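Local atomic coordinates of NTF2-like Protein (Anabaena variabilis ATCC 29413, PDB entry 3DMC), a protein that is of unknown function but adopts the NTF2-like fold of the SnoaL-like family, whose curved sheet and helices often enclose a ligand pocket. Residues F92-E97 with N107-S112; K12-G17 with F113-D118. All blocks are in the same frame, centred on the assembly; numbering follows the deposited sequence.

How the contacts relate
Helix 9-27, near the N terminus, supplies Lys12-Gly17 to contact 2, whose partner Phe113-Asp118 lies 95 intervening residues later, at the end of strand 103-116 and in the turn after it. Contact 1 falls wholly within that long loop: it is the local pairing of strands 89-100 and 103-116 in a beta hairpin, with nine residues between its segments. The centres of the two contacts are about 17 Å apart, and strand 103-116 serves both. Phe92 joins them directly, its CZ lying 3.6 Å from Ala14 O and its CE1 3.9 Å from Phe113 CD2. Together they tie the N-terminal helix to the hairpin of the curved sheet.

Contact 1 (F92-E97 with N107-S112)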
loop_
_atom_site.group_PDB
_atom_site.type_symbol
_atom_site.label_atom_id
_atom_site.label_comp_id
_atom_site.label_asym_id
_atom_site.label_seq_id
_atom_site.Cartn_x
_atom_site.Cartn_y
_atom_site.Cartn_z
ATOM N N PHE A 92 -0.371 5.214 -4.938
ATOM C CA PHE A 92 0.582 4.932 -6.001
ATOM C C PHE A 92 1.349 3.675 -5.616
ATOM O O PHE A 92 2.054 3.663 -4.630
ATOM C CB PHE A 92 1.550 6.116 -6.129
ATOM C CG PHE A 92 0.889 7.391 -6.545
ATOM C CD1 PHE A 92 0.331 8.260 -5.567
ATOM C CD2 PHE A 92 0.819 7.756 -7.883
ATOM C CE1 PHE A 92 -0.284 9.420 -5.945
ATOM C CE2 PHE A 92 0.202 8.935 -8.250
ATOM C CZ PHE A 92 -0.351 9.755 -7.289
ATOM N N GLU A 93 1.210 2.637 -6.437
ATOM C CA GLU A 93 1.952 1.409 -6.274
ATOM C C GLU A 93 3.031 1.430 -7.346
ATOM O O GLU A 93 2.737 1.435 -8.568
ATOM C CB GLU A 93 1.076 0.172 -6.454
ATOM C CG GLU A 93 0.018 -0.043 -5.394
ATOM C CD GLU A 93 -0.835 -1.257 -5.696
ATOM O OE1 GLU A 93 -0.232 -2.366 -5.828
ATOM O OE2 GLU A 93 -2.077 -1.093 -5.797
ATOM N N PHE A 94 4.265 1.418 -6.869
ATOM C CA PHE A 94 5.434 1.585 -7.747
ATOM C C PHE A 94 6.635 0.682 -7.406
ATOM O O PHE A 94 6.688 0.020 -6.359
ATOM C CB PHE A 94 5.837 3.067 -7.879
ATOM C CG PHE A 94 6.375 3.681 -6.612
ATOM C CD1 PHE A 94 5.540 4.311 -5.695
ATOM C CD2 PHE A 94 7.734 3.639 -6.337
ATOM C CE1 PHE A 94 6.057 4.869 -4.545
ATOM C CE2 PHE A 94 8.242 4.187 -5.190
ATOM C CZ PHE A 94 7.407 4.807 -4.284
ATOM N N ARG A 95 7.584 0.659 -8.339
ATOM C CA ARG A 95 8.853 -0.091 -8.187
ATOM C C ARG A 95 9.968 0.917 -8.299
ATOM O O ARG A 95 9.897 1.826 -9.148
ATOM C CB ARG A 95 8.994 -1.197 -9.271
ATOM C CG ARG A 95 7.977 -2.345 -9.164
ATOM C CD ARG A 95 7.847 -3.202 -10.417
ATOM N NE ARG A 95 9.173 -3.737 -10.775
ATOM C CZ ARG A 95 9.948 -3.243 -11.748
ATOM N NH1 ARG A 95 9.536 -2.215 -12.483
ATOM N NH2 ARG A 95 11.148 -3.781 -11.990
ATOM N N ASP A 96 10.954 0.816 -7.400
ATOM C CA ASP A 96 12.037 1.773 -7.394
ATOM C C ASP A 96 13.392 1.112 -7.216
ATOM O O ASP A 96 13.524 -0.092 -6.891
ATOM C CB ASP A 96 11.784 2.936 -6.419
ATOM C CG ASP A 96 11.803 2.541 -4.943
ATOM O OD1 ASP A 96 12.001 1.351 -4.613
ATOM O OD2 ASP A 96 11.600 3.478 -4.116
ATOM N N GLU A 97 14.389 1.917 -7.503
ATOM C CA GLU A 97 15.778 1.496 -7.316
ATOM C C GLU A 97 16.765 2.628 -7.289
ATOM O O GLU A 97 16.581 3.667 -7.923
ATOM C CB GLU A 97 16.189 0.519 -8.390
ATOM C CG GLU A 97 16.215 1.093 -9.752
ATOM C CD GLU A 97 16.677 0.065 -10.775
ATOM O OE1 GLU A 97 16.914 -1.104 -10.377
ATOM O OE2 GLU A 97 16.811 0.428 -11.960
ATOM N N ASN A 107 13.051 -1.903 -4.550
ATOM C CA ASN A 107 11.844 -2.188 -3.769
ATOM C C ASN A 107 10.532 -2.031 -4.523
ATOM O O ASN A 107 10.458 -1.523 -5.654
ATOM C CB ASN A 107 11.839 -1.329 -2.501
ATOM C CG ASN A 107 11.385 -2.080 -1.268
ATOM O OD1 ASN A 107 10.881 -3.214 -1.336
ATOM N ND2 ASN A 107 11.547 -1.425 -0.095
ATOM N N ARG A 108 9.505 -2.529 -3.874
ATOM C CA ARG A 108 8.136 -2.270 -4.219
ATOM C C ARG A 108 7.591 -1.432 -3.075
ATOM O O ARG A 108 7.908 -1.665 -1.905
ATOM C CB ARG A 108 7.305 -3.552 -4.408
ATOM C CG ARG A 108 7.618 -4.330 -5.682
ATOM C CD ARG A 108 6.678 -5.452 -5.946
ATOM N NE ARG A 108 6.789 -5.862 -7.351
ATOM C CZ ARG A 108 5.761 -6.221 -8.107
ATOM N NH1 ARG A 108 4.524 -6.218 -7.620
ATOM N NH2 ARG A 108 5.972 -6.593 -9.355
ATOM N N VAL A 109 6.855 -0.396 -3.456
ATOM C CA VAL A 109 6.347 0.582 -2.502
ATOM C C VAL A 109 4.940 0.981 -2.856
ATOM O O VAL A 109 4.563 1.067 -4.007
ATOM C CB VAL A 109 7.232 1.850 -2.462
ATOM C CG1 VAL A 109 6.842 2.757 -1.265
ATOM C CG2 VAL A 109 8.727 1.482 -2.417
ATOM N N ALA A 110 4.164 1.250 -1.818
ATOM C CA ALA A 110 2.916 1.945 -1.987
ATOM C C ALA A 110 2.961 3.195 -1.125
ATOM O O ALA A 110 3.239 3.142 0.049
ATOM C CB ALA A 110 1.732 1.077 -1.598
ATOM N N VAL A 111 2.742 4.332 -1.755
ATOM C CA VAL A 111 2.536 5.565 -1.007
ATOM C C VAL A 111 1.140 6.094 -1.277
ATOM O O VAL A 111 0.665 6.161 -2.415
ATOM C CB VAL A 111 3.594 6.660 -1.278
ATOM C CG1 VAL A 111 5.022 6.119 -1.001
ATOM C CG2 VAL A 111 3.452 7.255 -2.686
ATOM N N SER A 112 0.519 6.480 -0.178
ATOM C CA SER A 112 -0.850 6.933 -0.129
ATOM C C SER A 112 -0.857 8.402 0.304
ATOM O O SER A 112 -0.207 8.756 1.275
ATOM C CB SER A 112 -1.620 6.065 0.880
ATOM O OG SER A 112 -2.982 6.415 0.939
#
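Phe92-Glu97 and Asn107-Ser112 run antiparallel, their short axes 4.8 Å apart at closest approach and their directions 149° from each other. Three hydrogen-bonded pairs, Phe92 with Val111, Phe94 with Val109 and Asp96 with Asn107, alternate with the non-hydrogen-bonded pairs Glu93 with Ala110 and Arg95 with Arg108. Each hydrogen-bonded pair carries two backbone bonds; that from Phe94 N to Val109 O is 2.9 Å long and almost straight.

On the face bearing Phe92, Phe94 and Asp96, the main apolar meeting is a CH-pi contact: Val109 CB stands 3.8 Å from the centroid of the Phe94 ring, over one face but offset toward the CZ rim. The first torsion of Phe94 (chi1 68°) sets CG between its own backbone N and carbonyl carbon, swinging the ring across to the valine. Val111 CG1 reaches the ring edge, 3.9 Å from Phe94 CE1. Beyond Val109, Asp96 lies alongside Asn107, with OD1 3.4 Å from Asn107 CB, and the Asp96 side chain is about 3 Å (nearest atoms) from a bound acetate, probably from the crystallisation liquor.

On the other face, Arg95 and Arg108 run side by side, Arg95 CG lying 4.0 Å from Arg108 CG while the guanidinium planes are turned 69° apart. Their NE groups both donate to Asn134 O, a shared acceptor that probably eases the closeness of like charges, and Arg95 NH1 also bonds Ser79 OG of strand 75-85. This face meets the second subunit, where Glu93 OE1 forms a salt bridge to Arg124 and a hydrogen bond to Tyr126 OH, both of that subunit.

The hairpin lies between strands 75-85 and 119-127. Phe18 and Phe21 of helix 9-27 pack over the phenylalanine face, with Phe18 stacked on Phe92.

Contact 2 (K12-G17 with F113-D118); sequences KVAHQG and FDVRGD
Val13 and Val115 both hold CG1 anti to the backbone N (chi1 170° and 174°), and these two methyls meet at 3.7 Å where the helix crosses the strand. The side chains approach at a slant, and Val115 CG2 also reaches the helix backbone, 4.0 Å from Ala14 N. The other branch of Val13, CG2, rests 3.5 Å from Gly117 O, so this valine spans from the strand to the turn that follows it.

At the next residue, Ala14, the Phe113 ring presents its edge to the helix: Ala14 O lies near the ring plane, 3.8 Å from Phe113 CE2. One turn on from Val13, Gly17 brings its main chain in close, with Gly17 C 4.0 Å from the same CE2. No hydrogen bond crosses between the segments; apolar packing joins them, with the axes of helix 12-17 and strand 113-116 8.7 Å apart at closest approach.

Around this contact, Ala14 also touches Val90 of strand 89-100, Phe113 packs on Tyr123 of strand 119-127, and Asn9 ND2 hydrogen-bonds Gly117 O. As in other NTF2-like folds, helix 9-27 probably lies across the concave side of the sheet, here covering the end of strand 103-116.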
loop_
_atom_site.group_PDB
_atom_site.type_symbol
_atom_site.label_atom_id
_atom_site.label_comp_id
_atom_site.label_asym_id
_atom_site.label_seq_id
_atom_site.Cartn_x
_atom_site.Cartn_y
_atom_site.Cartn_z
ATOM N N LYS A 12 -5.769 14.921 -9.775
ATOM C CA LYS A 12 -4.921 15.938 -10.344
ATOM C C LYS A 12 -3.823 16.358 -9.370
ATOM O O LYS A 12 -2.627 16.329 -9.671
ATOM C CB LYS A 12 -5.739 17.157 -10.780
ATOM C CG LYS A 12 -4.898 18.170 -11.536
ATOM C CD LYS A 12 -5.776 19.154 -12.298
ATOM C CE LYS A 12 -4.954 20.287 -12.896
ATOM N NZ LYS A 12 -4.386 21.141 -11.820
ATOM N N VAL A 13 -4.257 16.727 -8.175
ATOM C CA VAL A 13 -3.341 17.221 -7.140
ATOM C C VAL A 13 -2.364 16.118 -6.725
ATOM O O VAL A 13 -1.165 16.351 -6.614
ATOM C CB VAL A 13 -4.103 17.795 -5.924
ATOM C CG1 VAL A 13 -3.155 18.074 -4.750
ATOM C CG2 VAL A 13 -4.826 19.045 -6.342
ATOM N N ALA A 14 -2.880 14.924 -6.494
ATOM C CA ALA A 14 -2.000 13.773 -6.101
ATOM C C ALA A 14 -0.934 13.524 -7.171
ATOM O O ALA A 14 0.257 13.294 -6.861
ATOM C CB ALA A 14 -2.817 12.473 -5.841
ATOM N N HIS A 15 -1.364 13.550 -8.425
ATOM C CA HIS A 15 -0.409 13.296 -9.521
ATOM C C HIS A 15 0.656 14.373 -9.528
ATOM O O HIS A 15 1.826 14.102 -9.822
ATOM C CB HIS A 15 -1.061 13.188 -10.906
ATOM C CG HIS A 15 -1.571 11.817 -11.260
ATOM N ND1 HIS A 15 -0.739 10.777 -11.619
ATOM C CD2 HIS A 15 -2.830 11.329 -11.328
ATOM C CE1 HIS A 15 -1.469 9.705 -11.880
ATOM N NE2 HIS A 15 -2.743 10.015 -11.715
ATOM N N GLN A 16 0.276 15.604 -9.219
ATOM C CA GLN A 16 1.274 16.679 -9.200
ATOM C C GLN A 16 2.235 16.414 -8.065
ATOM O O GLN A 16 3.437 16.533 -8.214
ATOM C CB GLN A 16 0.655 18.065 -9.048
ATOM C CG GLN A 16 1.699 19.175 -9.087
ATOM C CD GLN A 16 2.476 19.197 -10.408
ATOM O OE1 GLN A 16 3.637 18.762 -10.487
ATOM N NE2 GLN A 16 1.824 19.683 -11.452
ATOM N N GLY A 17 1.696 16.048 -6.920
ATOM C CA GLY A 17 2.529 15.650 -5.771
ATOM C C GLY A 17 3.485 14.527 -6.104
ATOM O O GLY A 17 4.667 14.552 -5.690
ATOM N N PHE A 113 -1.513 9.240 -0.490
ATOM C CA PHE A 113 -1.694 10.666 -0.129
ATOM C C PHE A 113 -3.175 10.950 0.160
ATOM O O PHE A 113 -4.067 10.443 -0.549
ATOM C CB PHE A 113 -1.333 11.618 -1.316
ATOM C CG PHE A 113 0.078 11.503 -1.852
ATOM C CD1 PHE A 113 1.110 11.043 -1.093
ATOM C CD2 PHE A 113 0.377 11.987 -3.132
ATOM C CE1 PHE A 113 2.408 10.969 -1.590
ATOM C CE2 PHE A 113 1.653 11.923 -3.619
ATOM C CZ PHE A 113 2.687 11.427 -2.839
ATOM N N ASP A 114 -3.442 11.838 1.120
ATOM C CA ASP A 114 -4.743 12.521 1.183
ATOM C C ASP A 114 -4.580 13.905 0.597
ATOM O O ASP A 114 -3.579 14.588 0.850
ATOM C CB ASP A 114 -5.244 12.665 2.617
ATOM C CG ASP A 114 -5.837 11.402 3.157
ATOM O OD1 ASP A 114 -5.693 10.335 2.541
ATOM O OD2 ASP A 114 -6.505 11.480 4.206
ATOM N N VAL A 115 -5.597 14.317 -0.137
ATOM C CA VAL A 115 -5.654 15.656 -0.743
ATOM C C VAL A 115 -6.686 16.537 -0.074
ATOM O O VAL A 115 -7.818 16.124 0.229
ATOM C CB VAL A 115 -5.968 15.568 -2.246
ATOM C CG1 VAL A 115 -6.188 16.960 -2.867
ATOM C CG2 VAL A 115 -4.846 14.846 -2.986
ATOM N N ARG A 116 -6.251 17.767 0.144
ATOM C CA ARG A 116 -7.105 18.849 0.641
ATOM C C ARG A 116 -6.895 20.111 -0.192
ATOM O O ARG A 116 -5.876 20.810 -0.065
ATOM C CB ARG A 116 -6.852 19.120 2.120
ATOM C CG ARG A 116 -7.883 20.080 2.739
ATOM C CD ARG A 116 -7.393 20.711 4.052
ATOM N NE ARG A 116 -7.184 19.681 5.053
ATOM C CZ ARG A 116 -6.184 19.663 5.927
ATOM N NH1 ARG A 116 -5.295 20.635 5.958
ATOM N NH2 ARG A 116 -6.084 18.650 6.766
ATOM N N GLY A 117 -7.871 20.384 -1.040
ATOM C CA GLY A 117 -7.782 21.533 -1.952
ATOM C C GLY A 117 -6.673 21.326 -2.952
ATOM O O GLY A 117 -6.626 20.316 -3.647
ATOM N N ASP A 118 -5.758 22.275 -2.974
ATOM C CA ASP A 118 -4.662 22.280 -3.939
ATOM C C ASP A 118 -3.417 21.715 -3.292
ATOM O O ASP A 118 -2.320 21.793 -3.831
ATOM C CB ASP A 118 -4.423 23.674 -4.536
ATOM C CG ASP A 118 -4.011 24.706 -3.510
ATOM O OD1 ASP A 118 -4.405 24.582 -2.321
ATOM O OD2 ASP A 118 -3.305 25.655 -3.900
#